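Local coordinates for protein soluble lytic transglycosylase B3 (PDB 5AO7) that probably cleaves the glycan strands of peptidoglycan as a lytic transglycosylase, binding calcium and, in this crystal, N-acetylglucosamine and an anhydromuramic-acid type sugar, at residues A[135-140]-A[237-242]; A[142-147]-A[204-209]; A[211-216]-A[223-228]. One frame throughout, in Å; residues are numbered along the deposited sequence.

Contact 1: A[135-140]-A[237-242]; sequences DAVVAI and STANYL. With NAG (2-acetamido-2-deoxy-beta-D-glucopyranose), chain E.
Val137 meets the 237-242 helix with both of its methyls. Val137 CG1 lies 4.0 Å from Thr238 CG2, side chains running antiparallel, while Val137 CG2 rests 4.0 Å from Ala239 CB. One turn on, Ile140 CG2 approaches the same Thr238 methyl at 3.9 Å, and Leu242 CD1 closes the patch 4.3 Å from Ile140 CG1. Branched residues suit the 135-140 side because each offers two carbons to a helix that crosses it; the small Ala239 allows Val137 to come near the opposing backbone. Thr238 works here as an apolar residue: with OG1 beside the backbone N (chi1 -64°), methyl CG2 stays anti to that nitrogen and faces Val137 and Ile140, and OG1 is bonded to Ala234 O one turn back in its own helix. The segment axes pass 9.6 Å apart at 111°. On another side of the 237-242 turn, Tyr241 OH accepts a 2.9 Å hydrogen bond from O3 of the chain E N-acetylglucosamine, so helix 231-244 joins a sugar site through a residue outside this packing. Helix 120-130 packs on Ala239, helix 330-343 on Ala139 and Ile140, and helix 106-118 on Val138, which places the crossing inside the helical body of the lysozyme-like domain.

Contact 2: A[142-147]-A[204-209]; sequences GMESNY and QTQFIP. With NAG (2-acetamido-2-deoxy-beta-D-glucopyranose), chain D; NAG (2-acetamido-2-deoxy-beta-D-glucopyranose), chain E; AH0 (2-(2-acetylamino-4-hydroxy-6,8-dioxa-bicyclo[3.2.1]oct-3-yloxy)-propionic acid), chain C.
The end of helix 134-145 and the loop leading into helix 209-215 together form part of the sugar-binding groove of this lysozyme-like domain, where Glu144 and Gln206 cross beside the chain D N-acetylglucosamine. Their carboxylate and amide planes are only 18° apart, and each presents an oxygen to a neighbouring hydroxyl: NAG O4 donates to Glu144 OE1 at 2.8 Å, and NAG O3 donates to Gln206 OE1 at 2.7 Å. The sugar's amide N2 bonds to Glu144 O, 2.9 Å away, so backbone and side chain of one glutamate read the same ring. A bend at chi2 (-75°) folds the Gln206 chain back, and its NE2 is tied to Gly203 O and Met151 O, which fixes which amide end faces the sugar. Behind this pair, Ser145 OG gives a 2.7 Å hydrogen bond to Gln204 O, in the carbonyl plane and on a lone pair; the short serine suits such close backbone approach. Farther from the sugars, Gln204 OE1 accepts from Trp141 NE1, and a water bridges it to Tyr147 O. At the far end, Ile208 N makes a weak 3.3 Å bond to O7 of the chain E sugar. Two oxygens of different residues, each gripping a separate hydroxyl, imply recognition of the O3 and O4 edge, with Glu144 OE1 placed at the oxygen through which a further sugar would be linked.

Contact 3: A[211-216]-A[223-228]; sequences THNQYA and GKRDIW. With CA (calcium ion), chain B; NAG (2-acetamido-2-deoxy-beta-D-glucopyranose), chain E.
Beside an EF-hand-like calcium loop, Arg225 reaches back to the C-terminal end of helix 209-215, hydrogen-bonding Asn213 O in its last turn and Ala216 O beyond it. Arg225 NH1 donates to Ala216 O at 2.8 Å, nearly straight at 165°, and also to Asn213 O at 3.2 Å; a weak bond from NH2 joins the latter. Both oxygens lie at the guanidinium edge, in its plane, yet NH1 sits above each carbonyl plane and meets neither lone pair. A long arginine bent at chi3 (-79°) suits this place, since one flat group can serve two carbonyls at a helix end where no further turn supplies N-H donors. His212 NE2 is satisfied by Asp188, whose carboxylate also takes the backbone N of Arg225 and so positions both residues. The other ring nitrogen, His212 ND1, is buried with no partner in the model, facing Ile227 CD1 at 3.6 Å. Ala216, small enough to lie over a face of the histidine ring, packs against the aliphatic part of Arg225. On the loop, Asp226 OD1 accepts from Trp228 N in an Asx turn. Lys224 needs only its carbonyl for the metal; Asp218, Asp220, Asp222 and Asp233 contribute the side-chain oxygens. Elsewhere on the helix, Thr211 OG1 shares a hydrogen bond with O3 of the chain E sugar. The calcium is held by Lys224 O at 2.3 Å, with a water beside it in the coordination shell.

From the N terminus, helix 134-145 supplies the first half of both contact 1 and contact 2. The chain then passes through helices 156-166 and 170-186 before segment 204-209 returns to close contact 2. Helix 209-215 follows, and the calcium-binding loop turns back on it within a few residues, so contact 3 closes a short local loop after contact 2, in series with it. Helix 231-244 finally closes contact 1, whose large loop encloses the other two. They also touch directly: Gln204 N and NE2 bond to Ile227 O and Trp228 O, and Asn240 ND2 to Tyr215 O. Helix core, sugar groove and calcium loop are thereby joined, and all three contacts touch the chain E sugar.

Contact 1: A[135-140]-A[237-242]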
loop_
_atom_site.group_PDB
_atom_site.type_symbol
_atom_site.label_atom_id
_atom_site.label_comp_id
_atom_site.label_asym_id
_atom_site.label_seq_id
_atom_site.Cartn_x
_atom_site.Cartn_y
_atom_site.Cartn_z
ATOM N N ASP A 135 -12.084 -8.174 9.802
ATOM C CA ASP A 135 -10.738 -8.723 9.693
ATOM C C ASP A 135 -9.859 -7.917 8.741
ATOM O O ASP A 135 -8.652 -7.777 8.966
ATOM C CB ASP A 135 -10.783 -10.185 9.230
ATOM C CG ASP A 135 -11.338 -11.127 10.296
ATOM O OD1 ASP A 135 -11.495 -10.694 11.460
ATOM O OD2 ASP A 135 -11.618 -12.303 9.965
ATOM N N ALA A 136 -10.453 -7.376 7.681
ATOM C CA ALA A 136 -9.693 -6.556 6.747
ATOM C C ALA A 136 -9.311 -5.217 7.367
ATOM O O ALA A 136 -8.184 -4.764 7.216
ATOM C CB ALA A 136 -10.489 -6.328 5.458
ATOM N N VAL A 137 -10.265 -4.590 8.050
ATOM C CA VAL A 137 -10.010 -3.316 8.733
ATOM C C VAL A 137 -8.873 -3.485 9.737
ATOM O O VAL A 137 -7.929 -2.686 9.812
ATOM C CB VAL A 137 -11.275 -2.803 9.450
ATOM C CG1 VAL A 137 -10.973 -1.547 10.250
ATOM C CG2 VAL A 137 -12.384 -2.520 8.429
ATOM N N VAL A 138 -8.952 -4.554 10.516
ATOM C CA VAL A 138 -7.931 -4.796 11.537
ATOM C C VAL A 138 -6.580 -5.142 10.888
ATOM O O VAL A 138 -5.526 -4.772 11.381
ATOM C CB VAL A 138 -8.378 -5.900 12.501
ATOM C CG1 VAL A 138 -7.239 -6.285 13.435
ATOM C CG2 VAL A 138 -9.558 -5.391 13.336
ATOM N N ALA A 139 -6.615 -5.837 9.759
ATOM C CA ALA A 139 -5.362 -6.136 9.061
ATOM C C ALA A 139 -4.688 -4.868 8.542
ATOM O O ALA A 139 -3.471 -4.712 8.643
ATOM C CB ALA A 139 -5.601 -7.107 7.919
ATOM N N ILE A 140 -5.477 -3.954 7.991
ATOM C CA ILE A 140 -4.923 -2.666 7.577
ATOM C C ILE A 140 -4.329 -1.912 8.765
ATOM O O ILE A 140 -3.228 -1.371 8.697
ATOM C CB ILE A 140 -5.992 -1.786 6.910
ATOM C CG1 ILE A 140 -6.475 -2.415 5.602
ATOM C CG2 ILE A 140 -5.403 -0.391 6.630
ATOM C CD1 ILE A 140 -5.715 -1.947 4.397
ATOM N N SER A 237 -12.985 5.051 10.173
ATOM C CA SER A 237 -12.384 5.773 9.065
ATOM C C SER A 237 -11.788 4.822 8.038
ATOM O O SER A 237 -11.954 5.002 6.835
ATOM C CB SER A 237 -11.291 6.733 9.549
ATOM O OG SER A 237 -11.812 7.729 10.414
ATOM N N THR A 238 -11.055 3.822 8.524
ATOM C CA THR A 238 -10.446 2.820 7.648
ATOM C C THR A 238 -11.534 2.097 6.843
ATOM O O THR A 238 -11.409 1.906 5.639
ATOM C CB THR A 238 -9.633 1.813 8.463
ATOM O OG1 THR A 238 -8.553 2.499 9.099
ATOM C CG2 THR A 238 -9.056 0.714 7.559
ATOM N N ALA A 239 -12.607 1.716 7.521
ATOM C CA ALA A 239 -13.726 1.035 6.865
ATOM C C ALA A 239 -14.380 1.912 5.812
ATOM O O ALA A 239 -14.702 1.450 4.712
ATOM C CB ALA A 239 -14.766 0.608 7.899
ATOM N N ASN A 240 -14.590 3.177 6.157
ATOM C CA ASN A 240 -15.210 4.135 5.233
ATOM C C ASN A 240 -14.395 4.289 3.958
ATOM O O ASN A 240 -14.944 4.353 2.849
ATOM C CB ASN A 240 -15.366 5.489 5.934
ATOM C CG ASN A 240 -16.216 6.454 5.149
ATOM O OD1 ASN A 240 -17.294 6.095 4.672
ATOM N ND2 ASN A 240 -15.744 7.693 5.010
ATOM N N TYR A 241 -13.074 4.344 4.103
ATOM C CA TYR A 241 -12.184 4.417 2.939
ATOM C C TYR A 241 -12.198 3.129 2.114
ATOM O O TYR A 241 -12.229 3.164 0.882
ATOM C CB TYR A 241 -10.756 4.717 3.393
ATOM C CG TYR A 241 -9.805 5.054 2.251
ATOM C CD1 TYR A 241 -9.949 6.225 1.524
ATOM C CD2 TYR A 241 -8.796 4.185 1.888
ATOM C CE1 TYR A 241 -9.084 6.528 0.475
ATOM C CE2 TYR A 241 -7.926 4.482 0.853
ATOM C CZ TYR A 241 -8.073 5.655 0.155
ATOM O OH TYR A 241 -7.210 5.941 -0.878
ATOM N N LEU A 242 -12.144 1.984 2.788
ATOM C CA LEU A 242 -12.251 0.714 2.055
ATOM C C LEU A 242 -13.559 0.627 1.276
ATOM O O LEU A 242 -13.581 0.192 0.115
ATOM C CB LEU A 242 -12.142 -0.458 3.025
ATOM C CG LEU A 242 -10.698 -0.655 3.472
ATOM C CD1 LEU A 242 -10.639 -1.759 4.543
ATOM C CD2 LEU A 242 -9.798 -1.008 2.281
HETATM C C1 NAG E . -1.645 7.311 -0.422
HETATM C C2 NAG E . -3.101 7.367 0.106
HETATM C C3 NAG E . -4.230 7.540 -0.948
HETATM C C4 NAG E . -3.805 8.584 -1.924
HETATM C C5 NAG E . -2.530 8.068 -2.549
HETATM C C6 NAG E . -2.302 8.732 -3.883
HETATM C C7 NAG E . -3.947 6.708 2.336
HETATM C C8 NAG E . -4.186 5.575 3.251
HETATM N N2 NAG E . -3.424 6.394 1.149
HETATM O O1 NAG E . -0.870 7.609 0.703
HETATM O O3 NAG E . -5.264 7.983 -0.101
HETATM O O4 NAG E . -4.857 8.686 -2.837
HETATM O O5 NAG E . -1.526 8.248 -1.521
HETATM O O6 NAG E . -1.323 8.031 -4.634
HETATM O O7 NAG E . -4.211 7.857 2.662
#

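Contact 2: A[142-147]-A[204-209]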
loop_
_atom_site.group_PDB
_atom_site.type_symbol
_atom_site.label_atom_id
_atom_site.label_comp_id
_atom_site.label_asym_id
_atom_site.label_seq_id
_atom_site.Cartn_x
_atom_site.Cartn_y
_atom_site.Cartn_z
ATOM N N GLY A 142 -3.119 -3.134 11.471
ATOM C CA GLY A 142 -1.861 -3.793 11.820
ATOM C C GLY A 142 -0.704 -3.425 10.898
ATOM O O GLY A 142 0.414 -3.156 11.348
ATOM N N MET A 143 -0.987 -3.373 9.605
ATOM C CA MET A 143 0.036 -3.082 8.609
ATOM C C MET A 143 0.447 -1.611 8.627
ATOM O O MET A 143 1.597 -1.283 8.374
ATOM C CB MET A 143 -0.449 -3.468 7.214
ATOM C CG MET A 143 -0.588 -4.957 6.984
ATOM S SD MET A 143 1.015 -5.798 7.052
ATOM C CE MET A 143 1.843 -5.014 5.684
ATOM N N GLU A 144 -0.496 -0.725 8.943
ATOM C CA GLU A 144 -0.225 0.715 8.867
ATOM C C GLU A 144 0.460 1.293 10.092
ATOM O O GLU A 144 1.365 2.135 9.956
ATOM C CB GLU A 144 -1.537 1.476 8.617
ATOM C CG GLU A 144 -2.110 1.294 7.242
ATOM C CD GLU A 144 -1.170 1.743 6.131
ATOM O OE1 GLU A 144 -0.301 2.614 6.375
ATOM O OE2 GLU A 144 -1.301 1.228 5.000
ATOM N N SER A 145 0.030 0.874 11.285
ATOM C CA SER A 145 0.580 1.438 12.516
ATOM C C SER A 145 0.775 0.394 13.607
ATOM O O SER A 145 0.912 0.733 14.772
ATOM C CB SER A 145 -0.328 2.555 13.054
ATOM O OG SER A 145 -1.589 2.043 13.464
ATOM N N ASN A 146 0.762 -0.882 13.236
ATOM C CA ASN A 146 0.837 -1.920 14.247
ATOM C C ASN A 146 -0.276 -1.766 15.293
ATOM O O ASN A 146 -0.028 -1.840 16.498
ATOM C CB ASN A 146 2.211 -1.886 14.919
ATOM C CG ASN A 146 2.628 -3.237 15.456
ATOM O OD1 ASN A 146 2.208 -4.277 14.943
ATOM N ND2 ASN A 146 3.457 -3.230 16.501
ATOM N N TYR A 147 -1.496 -1.532 14.818
ATOM C CA TYR A 147 -2.688 -1.379 15.656
ATOM C C TYR A 147 -2.562 -0.176 16.583
ATOM O O TYR A 147 -3.043 -0.198 17.720
ATOM C CB TYR A 147 -2.951 -2.656 16.476
ATOM C CG TYR A 147 -2.811 -3.931 15.669
ATOM C CD1 TYR A 147 -3.796 -4.313 14.764
ATOM C CD2 TYR A 147 -1.707 -4.763 15.826
ATOM C CE1 TYR A 147 -3.685 -5.470 14.027
ATOM C CE2 TYR A 147 -1.578 -5.931 15.084
ATOM C CZ TYR A 147 -2.582 -6.288 14.197
ATOM O OH TYR A 147 -2.470 -7.441 13.454
ATOM N N GLN A 204 -3.355 6.447 13.410
ATOM C CA GLN A 204 -3.438 5.001 13.453
ATOM C C GLN A 204 -3.741 4.425 12.086
ATOM O O GLN A 204 -3.395 3.275 11.811
ATOM C CB GLN A 204 -4.501 4.561 14.440
ATOM C CG GLN A 204 -4.287 5.150 15.807
ATOM C CD GLN A 204 -4.982 4.380 16.883
ATOM O OE1 GLN A 204 -5.236 3.186 16.742
ATOM N NE2 GLN A 204 -5.282 5.055 17.996
ATOM N N THR A 205 -4.372 5.239 11.242
ATOM C CA THR A 205 -4.758 4.841 9.892
ATOM C C THR A 205 -3.707 5.151 8.830
ATOM O O THR A 205 -3.786 4.631 7.728
ATOM C CB THR A 205 -6.055 5.570 9.465
ATOM O OG1 THR A 205 -5.827 6.987 9.528
ATOM C CG2 THR A 205 -7.184 5.228 10.394
ATOM N N GLN A 206 -2.772 6.047 9.155
ATOM C CA GLN A 206 -1.772 6.549 8.222
ATOM C C GLN A 206 -2.436 7.145 6.978
ATOM O O GLN A 206 -1.951 6.987 5.859
ATOM C CB GLN A 206 -0.777 5.446 7.860
ATOM C CG GLN A 206 0.022 4.988 9.086
ATOM C CD GLN A 206 1.100 5.991 9.491
ATOM O OE1 GLN A 206 2.111 6.146 8.810
ATOM N NE2 GLN A 206 0.892 6.662 10.612
ATOM N N PHE A 207 -3.564 7.819 7.208
ATOM C CA PHE A 207 -4.175 8.702 6.217
ATOM C C PHE A 207 -3.294 9.916 5.942
ATOM O O PHE A 207 -2.831 10.567 6.892
ATOM C CB PHE A 207 -5.510 9.245 6.711
ATOM C CG PHE A 207 -6.672 8.310 6.576
ATOM C CD1 PHE A 207 -6.551 7.057 6.002
ATOM C CD2 PHE A 207 -7.923 8.732 7.005
ATOM C CE1 PHE A 207 -7.676 6.217 5.868
ATOM C CE2 PHE A 207 -9.041 7.913 6.882
ATOM C CZ PHE A 207 -8.920 6.658 6.304
ATOM N N ILE A 208 -3.106 10.290 4.682
ATOM C CA ILE A 208 -2.527 11.610 4.411
ATOM C C ILE A 208 -3.649 12.627 4.629
ATOM O O ILE A 208 -4.830 12.264 4.606
ATOM C CB ILE A 208 -1.955 11.704 2.986
ATOM C CG1 ILE A 208 -3.077 11.494 1.971
ATOM C CG2 ILE A 208 -0.846 10.664 2.788
ATOM C CD1 ILE A 208 -2.652 11.601 0.503
ATOM N N PRO A 209 -3.301 13.888 4.892
ATOM C CA PRO A 209 -4.318 14.887 5.236
ATOM C C PRO A 209 -5.514 14.987 4.274
ATOM O O PRO A 209 -6.643 15.104 4.769
ATOM C CB PRO A 209 -3.519 16.196 5.243
ATOM C CG PRO A 209 -2.167 15.754 5.763
ATOM C CD PRO A 209 -1.939 14.427 5.024
HETATM C C1 NAG D . 4.004 1.207 7.870
HETATM C C2 NAG D . 4.042 2.719 7.801
HETATM C C3 NAG D . 2.947 3.268 6.897
HETATM C C4 NAG D . 3.032 2.590 5.550
HETATM C C5 NAG D . 2.994 1.085 5.749
HETATM C C6 NAG D . 3.073 0.331 4.382
HETATM C C7 NAG D . 4.853 4.027 9.746
HETATM C C8 NAG D . 4.503 4.615 11.121
HETATM N N2 NAG D . 3.831 3.281 9.087
HETATM O O3 NAG D . 3.079 4.684 6.740
HETATM O O4 NAG D . 1.943 3.019 4.783
HETATM O O5 NAG D . 4.056 0.706 6.541
HETATM O O6 NAG D . 4.406 -0.131 4.174
HETATM O O7 NAG D . 5.948 4.197 9.253
HETATM C C1 NAG E . -1.645 7.311 -0.422
HETATM C C2 NAG E . -3.101 7.367 0.106
HETATM C C3 NAG E . -4.230 7.540 -0.948
HETATM C C4 NAG E . -3.805 8.584 -1.924
HETATM C C5 NAG E . -2.530 8.068 -2.549
HETATM C C6 NAG E . -2.302 8.732 -3.883
HETATM C C7 NAG E . -3.947 6.708 2.336
HETATM C C8 NAG E . -4.186 5.575 3.251
HETATM N N2 NAG E . -3.424 6.394 1.149
HETATM O O1 NAG E . -0.870 7.609 0.703
HETATM O O3 NAG E . -5.264 7.983 -0.101
HETATM O O4 NAG E . -4.857 8.686 -2.837
HETATM O O5 NAG E . -1.526 8.248 -1.521
HETATM O O6 NAG E . -1.323 8.031 -4.634
HETATM O O7 NAG E . -4.211 7.857 2.662
HETATM C C1 AH0 C . 6.065 -0.187 11.753
HETATM C C2 AH0 C . 7.105 -0.404 10.794
HETATM N N2 AH0 C . 7.610 0.840 10.390
HETATM C C7 AH0 C . 8.729 0.942 9.411
HETATM O O7 AH0 C . 9.244 -0.077 8.934
HETATM C C8 AH0 C . 9.253 2.358 8.984
HETATM C C3 AH0 C . 6.407 -1.187 9.476
HETATM O O3 AH0 C . 6.307 -2.392 9.699
HETATM C C4 AH0 C . 4.920 -0.421 9.279
HETATM O O4 AH0 C . 5.146 0.730 8.631
HETATM C C5 AH0 C . 4.368 -0.123 10.597
HETATM O O5 AH0 C . 5.184 0.697 11.223
HETATM C C6 AH0 C . 4.296 -1.366 11.453
HETATM O O6 AH0 C . 5.318 -1.439 12.028
HETATM C CA AH0 C . 6.573 -3.257 8.585
HETATM C CB AH0 C . 7.241 -4.495 9.114
HETATM O O HOH W 1 -4.815 1.690 19.613
#

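Contact 3: A[211-216]-A[223-228]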
loop_
_atom_site.group_PDB
_atom_site.type_symbol
_atom_site.label_atom_id
_atom_site.label_comp_id
_atom_site.label_asym_id
_atom_site.label_seq_id
_atom_site.Cartn_x
_atom_site.Cartn_y
_atom_site.Cartn_z
ATOM N N THR A 211 -6.788 12.734 2.440
ATOM C CA THR A 211 -7.596 11.534 2.632
ATOM C C THR A 211 -8.372 11.596 3.949
ATOM O O THR A 211 -9.535 11.226 4.017
ATOM C CB THR A 211 -6.716 10.280 2.581
ATOM O OG1 THR A 211 -6.230 10.156 1.239
ATOM C CG2 THR A 211 -7.556 9.044 2.927
ATOM N N HIS A 212 -7.734 12.095 5.003
ATOM C CA HIS A 212 -8.472 12.328 6.240
ATOM C C HIS A 212 -9.657 13.259 5.986
ATOM O O HIS A 212 -10.778 12.996 6.411
ATOM C CB HIS A 212 -7.547 12.917 7.305
ATOM C CG HIS A 212 -8.241 13.327 8.563
ATOM N ND1 HIS A 212 -8.211 12.559 9.713
ATOM C CD2 HIS A 212 -8.962 14.431 8.870
ATOM C CE1 HIS A 212 -8.890 13.173 10.662
ATOM N NE2 HIS A 212 -9.354 14.313 10.178
ATOM N N ASN A 213 -9.411 14.360 5.292
ATOM C CA ASN A 213 -10.487 15.327 5.144
ATOM C C ASN A 213 -11.678 14.732 4.403
ATOM O O ASN A 213 -12.834 15.010 4.753
ATOM C CB ASN A 213 -9.964 16.586 4.461
ATOM C CG ASN A 213 -9.218 17.471 5.432
ATOM O OD1 ASN A 213 -9.316 17.261 6.637
ATOM N ND2 ASN A 213 -8.478 18.461 4.926
ATOM N N GLN A 214 -11.403 13.874 3.434
ATOM C CA GLN A 214 -12.467 13.262 2.649
ATOM C C GLN A 214 -13.131 12.071 3.335
ATOM O O GLN A 214 -14.337 11.864 3.179
ATOM C CB GLN A 214 -11.939 12.804 1.287
ATOM C CG GLN A 214 -11.379 13.928 0.427
ATOM C CD GLN A 214 -10.695 13.413 -0.830
ATOM O OE1 GLN A 214 -9.652 12.754 -0.763
ATOM N NE2 GLN A 214 -11.281 13.709 -1.984
ATOM N N TYR A 215 -12.362 11.265 4.067
ATOM C CA TYR A 215 -12.894 9.973 4.503
ATOM C C TYR A 215 -12.879 9.681 5.999
ATOM O O TYR A 215 -13.489 8.702 6.430
ATOM C CB TYR A 215 -12.148 8.837 3.811
ATOM C CG TYR A 215 -12.304 8.868 2.312
ATOM C CD1 TYR A 215 -13.478 8.421 1.704
ATOM C CD2 TYR A 215 -11.284 9.349 1.512
ATOM C CE1 TYR A 215 -13.623 8.454 0.316
ATOM C CE2 TYR A 215 -11.420 9.380 0.115
ATOM C CZ TYR A 215 -12.595 8.929 -0.465
ATOM O OH TYR A 215 -12.739 8.961 -1.839
ATOM N N ALA A 216 -12.189 10.490 6.792
ATOM C CA ALA A 216 -12.202 10.228 8.235
ATOM C C ALA A 216 -13.614 10.404 8.802
ATOM O O ALA A 216 -14.415 11.193 8.293
ATOM C CB ALA A 216 -11.188 11.149 8.991
ATOM N N GLY A 223 -17.582 14.976 18.073
ATOM C CA GLY A 223 -17.312 16.055 17.143
ATOM C C GLY A 223 -15.917 16.057 16.536
ATOM O O GLY A 223 -15.637 16.851 15.641
ATOM N N LYS A 224 -15.047 15.165 17.010
ATOM C CA LYS A 224 -13.684 15.072 16.480
ATOM C C LYS A 224 -13.506 13.813 15.643
ATOM O O LYS A 224 -13.947 12.742 16.033
ATOM C CB LYS A 224 -12.656 15.069 17.614
ATOM C CG LYS A 224 -12.791 16.258 18.549
ATOM C CD LYS A 224 -11.561 16.426 19.441
ATOM C CE LYS A 224 -11.366 15.272 20.394
ATOM N NZ LYS A 224 -10.181 15.532 21.275
ATOM N N ARG A 225 -12.848 13.963 14.498
ATOM C CA ARG A 225 -12.410 12.810 13.723
ATOM C C ARG A 225 -11.000 12.498 14.167
ATOM O O ARG A 225 -10.028 12.899 13.516
ATOM C CB ARG A 225 -12.488 13.103 12.235
ATOM C CG ARG A 225 -13.920 13.435 11.848
ATOM C CD ARG A 225 -14.096 13.433 10.349
ATOM N NE ARG A 225 -13.609 14.662 9.741
ATOM C CZ ARG A 225 -13.481 14.830 8.424
ATOM N NH1 ARG A 225 -13.799 13.847 7.576
ATOM N NH2 ARG A 225 -13.035 15.981 7.954
ATOM N N ASP A 226 -10.901 11.785 15.280
ATOM C CA ASP A 226 -9.616 11.615 15.958
ATOM C C ASP A 226 -8.965 10.296 15.582
ATOM O O ASP A 226 -9.113 9.303 16.283
ATOM C CB ASP A 226 -9.800 11.705 17.472
ATOM C CG ASP A 226 -8.499 11.485 18.227
ATOM O OD1 ASP A 226 -7.428 11.579 17.594
ATOM O OD2 ASP A 226 -8.551 11.227 19.448
ATOM N N ILE A 227 -8.236 10.286 14.477
ATOM C CA ILE A 227 -7.632 9.042 14.043
ATOM C C ILE A 227 -6.320 8.782 14.789
ATOM O O ILE A 227 -5.613 7.818 14.491
ATOM C CB ILE A 227 -7.373 9.024 12.524
ATOM C CG1 ILE A 227 -6.438 10.162 12.102
ATOM C CG2 ILE A 227 -8.699 9.093 11.778
ATOM C CD1 ILE A 227 -5.858 10.008 10.669
ATOM N N TRP A 228 -6.023 9.627 15.773
ATOM C CA TRP A 228 -4.803 9.484 16.575
ATOM C C TRP A 228 -5.065 8.739 17.875
ATOM O O TRP A 228 -4.357 7.787 18.237
ATOM C CB TRP A 228 -4.213 10.882 16.886
ATOM C CG TRP A 228 -3.711 11.547 15.645
ATOM C CD1 TRP A 228 -2.433 11.497 15.145
ATOM C CD2 TRP A 228 -4.474 12.337 14.721
ATOM N NE1 TRP A 228 -2.358 12.212 13.980
ATOM C CE2 TRP A 228 -3.594 12.730 13.687
ATOM C CE3 TRP A 228 -5.810 12.760 14.674
ATOM C CZ2 TRP A 228 -4.004 13.520 12.623
ATOM C CZ3 TRP A 228 -6.220 13.538 13.600
ATOM C CH2 TRP A 228 -5.313 13.915 12.598
HETATM CA CA CA B . -14.554 11.189 17.617
HETATM C C1 NAG E . -1.645 7.311 -0.422
HETATM C C2 NAG E . -3.101 7.367 0.106
HETATM C C3 NAG E . -4.230 7.540 -0.948
HETATM C C4 NAG E . -3.805 8.584 -1.924
HETATM C C5 NAG E . -2.530 8.068 -2.549
HETATM C C6 NAG E . -2.302 8.732 -3.883
HETATM C C7 NAG E . -3.947 6.708 2.336
HETATM C C8 NAG E . -4.186 5.575 3.251
HETATM N N2 NAG E . -3.424 6.394 1.149
HETATM O O1 NAG E . -0.870 7.609 0.703
HETATM O O3 NAG E . -5.264 7.983 -0.101
HETATM O O4 NAG E . -4.857 8.686 -2.837
HETATM O O5 NAG E . -1.526 8.248 -1.521
HETATM O O6 NAG E . -1.323 8.031 -4.634
HETATM O O7 NAG E . -4.211 7.857 2.662
HETATM O O HOH W 2 -12.887 11.320 19.240
#